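Local structure of putative antitoxin HigA3 (Mycobacterium tuberculosis H37Rv, 6LTZ) at residues A58-S63 with Q84-A89. The protein is the putative antitoxin of a type II toxin-antitoxin system, a DNA-binding dimer of the helix-turn-helix class that bends DNA and would pair with the toxin HigB3. Residues are numbered along the deposited sequence; the frame is centred on the assembly and turned at random.
Sequences ALMGVS and QAYVAA
Met60 lies along the helix 80-89, its thioether chain running over the backbone between Ala85 and Ala89, and the dense part of the contact is where it meets these two and Tyr86. Met60 CG rests 3.9 Å from Ala89 CB, and Met60 SD sits 3.7 Å from Tyr86 CA. The chain is extended through chi2 and then turns about the CG-SD bond (chi3 65°), which carries the methyl Met60 CE to 4.1 Å from Ala85 CB. The same sulfur makes a Met-aromatic contact with Tyr86, at the ring's edge rather than over its face: Met60 SD is 5.3 Å from the centroid of the Tyr86 ring and 76° off the ring normal. The CB of Tyr86 points away from segment 58-63 overall, and chi1 177° carries the ring onward from there, leaving CB and CD1 as the parts of the side chain nearest the sulfur. Farther in, Tyr86 OH is hydrogen-bonded to Glu71 OE1 and the side chain packs on Val56 and Leu70. Helix 53-60 is the first helix of the predicted helix-turn-helix motif of this Cro/C1-type domain, and here its last turn is packed against helix 80-89. A Schellman motif ends it, with Gly61 at positive phi as C-prime; Ser63 then N-caps helix 64-72 through OG to Arg66 N. Toward solvent the contact thins out to Leu59, an exposed residue. Leu59 CB still presses on Ala89 CB at 3.7 Å, but beyond that Leu59 CD1 meets the last turn of helix 80-89 at a carbonyl, 3.5 Å from Ala89 O.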
loop_
_atom_site.group_PDB
_atom_site.type_symbol
_atom_site.label_atom_id
_atom_site.label_comp_id
_atom_site.label_asym_id
_atom_site.label_seq_id
_atom_site.Cartn_x
_atom_site.Cartn_y
_atom_site.Cartn_z
ATOM N N ALA A 58 1.139 -20.955 0.871
ATOM C CA ALA A 58 1.781 -21.733 -0.183
ATOM C C ALA A 58 1.868 -20.929 -1.476
ATOM O O ALA A 58 2.882 -20.960 -2.169
ATOM C CB ALA A 58 1.034 -23.032 -0.420
ATOM N N LEU A 59 0.800 -20.208 -1.791
ATOM C CA LEU A 59 0.757 -19.406 -3.008
ATOM C C LEU A 59 1.774 -18.272 -2.964
ATOM O O LEU A 59 2.402 -17.961 -3.977
ATOM C CB LEU A 59 -0.657 -18.860 -3.227
ATOM C CG LEU A 59 -1.635 -19.934 -3.707
ATOM C CD1 LEU A 59 -3.083 -19.515 -3.498
ATOM C CD2 LEU A 59 -1.377 -20.236 -5.177
ATOM N N MET A 60 1.941 -17.671 -1.789
ATOM C CA MET A 60 2.891 -16.576 -1.586
ATOM C C MET A 60 4.324 -17.064 -1.400
ATOM O O MET A 60 5.273 -16.285 -1.502
ATOM C CB MET A 60 2.498 -15.749 -0.362
ATOM C CG MET A 60 1.193 -15.002 -0.480
ATOM S SD MET A 60 0.796 -14.145 1.057
ATOM C CE MET A 60 2.138 -12.958 1.143
ATOM N N GLY A 61 4.478 -18.347 -1.103
ATOM C CA GLY A 61 5.779 -18.893 -0.765
ATOM C C GLY A 61 6.322 -18.324 0.535
ATOM O O GLY A 61 7.512 -18.032 0.641
ATOM N N VAL A 62 5.445 -18.151 1.522
ATOM C CA VAL A 62 5.854 -17.663 2.836
ATOM C C VAL A 62 5.315 -18.560 3.944
ATOM O O VAL A 62 4.523 -19.471 3.694
ATOM C CB VAL A 62 5.371 -16.220 3.101
ATOM C CG1 VAL A 62 5.893 -15.269 2.031
ATOM C CG2 VAL A 62 3.851 -16.170 3.180
ATOM N N SER A 63 5.753 -18.288 5.169
ATOM C CA SER A 63 5.288 -19.016 6.343
ATOM C C SER A 63 3.804 -18.779 6.590
ATOM O O SER A 63 3.270 -17.729 6.240
ATOM C CB SER A 63 6.089 -18.597 7.578
ATOM O OG SER A 63 5.476 -17.499 8.236
ATOM N N GLN A 84 0.746 -6.751 -1.887
ATOM C CA GLN A 84 0.497 -7.046 -3.302
ATOM C C GLN A 84 0.424 -8.555 -3.523
ATOM O O GLN A 84 -0.460 -9.050 -4.221
ATOM C CB GLN A 84 1.586 -6.428 -4.186
ATOM C CG GLN A 84 1.254 -6.376 -5.691
ATOM C CD GLN A 84 1.532 -7.684 -6.420
ATOM O OE1 GLN A 84 2.365 -8.483 -5.992
ATOM N NE2 GLN A 84 0.836 -7.902 -7.534
ATOM N N ALA A 85 1.352 -9.275 -2.900
ATOM C CA ALA A 85 1.474 -10.720 -3.066
ATOM C C ALA A 85 0.312 -11.465 -2.427
ATOM O O ALA A 85 -0.150 -12.488 -2.941
ATOM C CB ALA A 85 2.791 -11.201 -2.477
ATOM N N TYR A 86 -0.145 -10.950 -1.293
ATOM C CA TYR A 86 -1.275 -11.526 -0.587
ATOM C C TYR A 86 -2.544 -11.401 -1.427
ATOM O O TYR A 86 -3.246 -12.384 -1.651
ATOM C CB TYR A 86 -1.447 -10.843 0.774
ATOM C CG TYR A 86 -2.634 -11.326 1.569
ATOM C CD1 TYR A 86 -2.525 -12.414 2.427
ATOM C CD2 TYR A 86 -3.863 -10.699 1.460
ATOM C CE1 TYR A 86 -3.615 -12.857 3.156
ATOM C CE2 TYR A 86 -4.955 -11.133 2.181
ATOM C CZ TYR A 86 -4.823 -12.213 3.028
ATOM O OH TYR A 86 -5.912 -12.639 3.747
ATOM N N VAL A 87 -2.834 -10.191 -1.900
ATOM C CA VAL A 87 -4.011 -9.972 -2.733
ATOM C C VAL A 87 -3.912 -10.781 -4.029
ATOM O O VAL A 87 -4.902 -11.346 -4.491
ATOM C CB VAL A 87 -4.208 -8.465 -3.047
ATOM C CG1 VAL A 87 -5.332 -8.259 -4.056
ATOM C CG2 VAL A 87 -4.501 -7.695 -1.760
ATOM N N ALA A 88 -2.714 -10.861 -4.600
ATOM C CA ALA A 88 -2.513 -11.639 -5.820
ATOM C C ALA A 88 -2.796 -13.125 -5.592
ATOM O O ALA A 88 -3.340 -13.807 -6.463
ATOM C CB ALA A 88 -1.103 -11.449 -6.346
ATOM N N ALA A 89 -2.432 -13.627 -4.419
ATOM C CA ALA A 89 -2.654 -15.035 -4.105
ATOM C C ALA A 89 -4.146 -15.332 -3.971
ATOM O O ALA A 89 -4.593 -16.449 -4.232
ATOM C CB ALA A 89 -1.901 -15.420 -2.823
#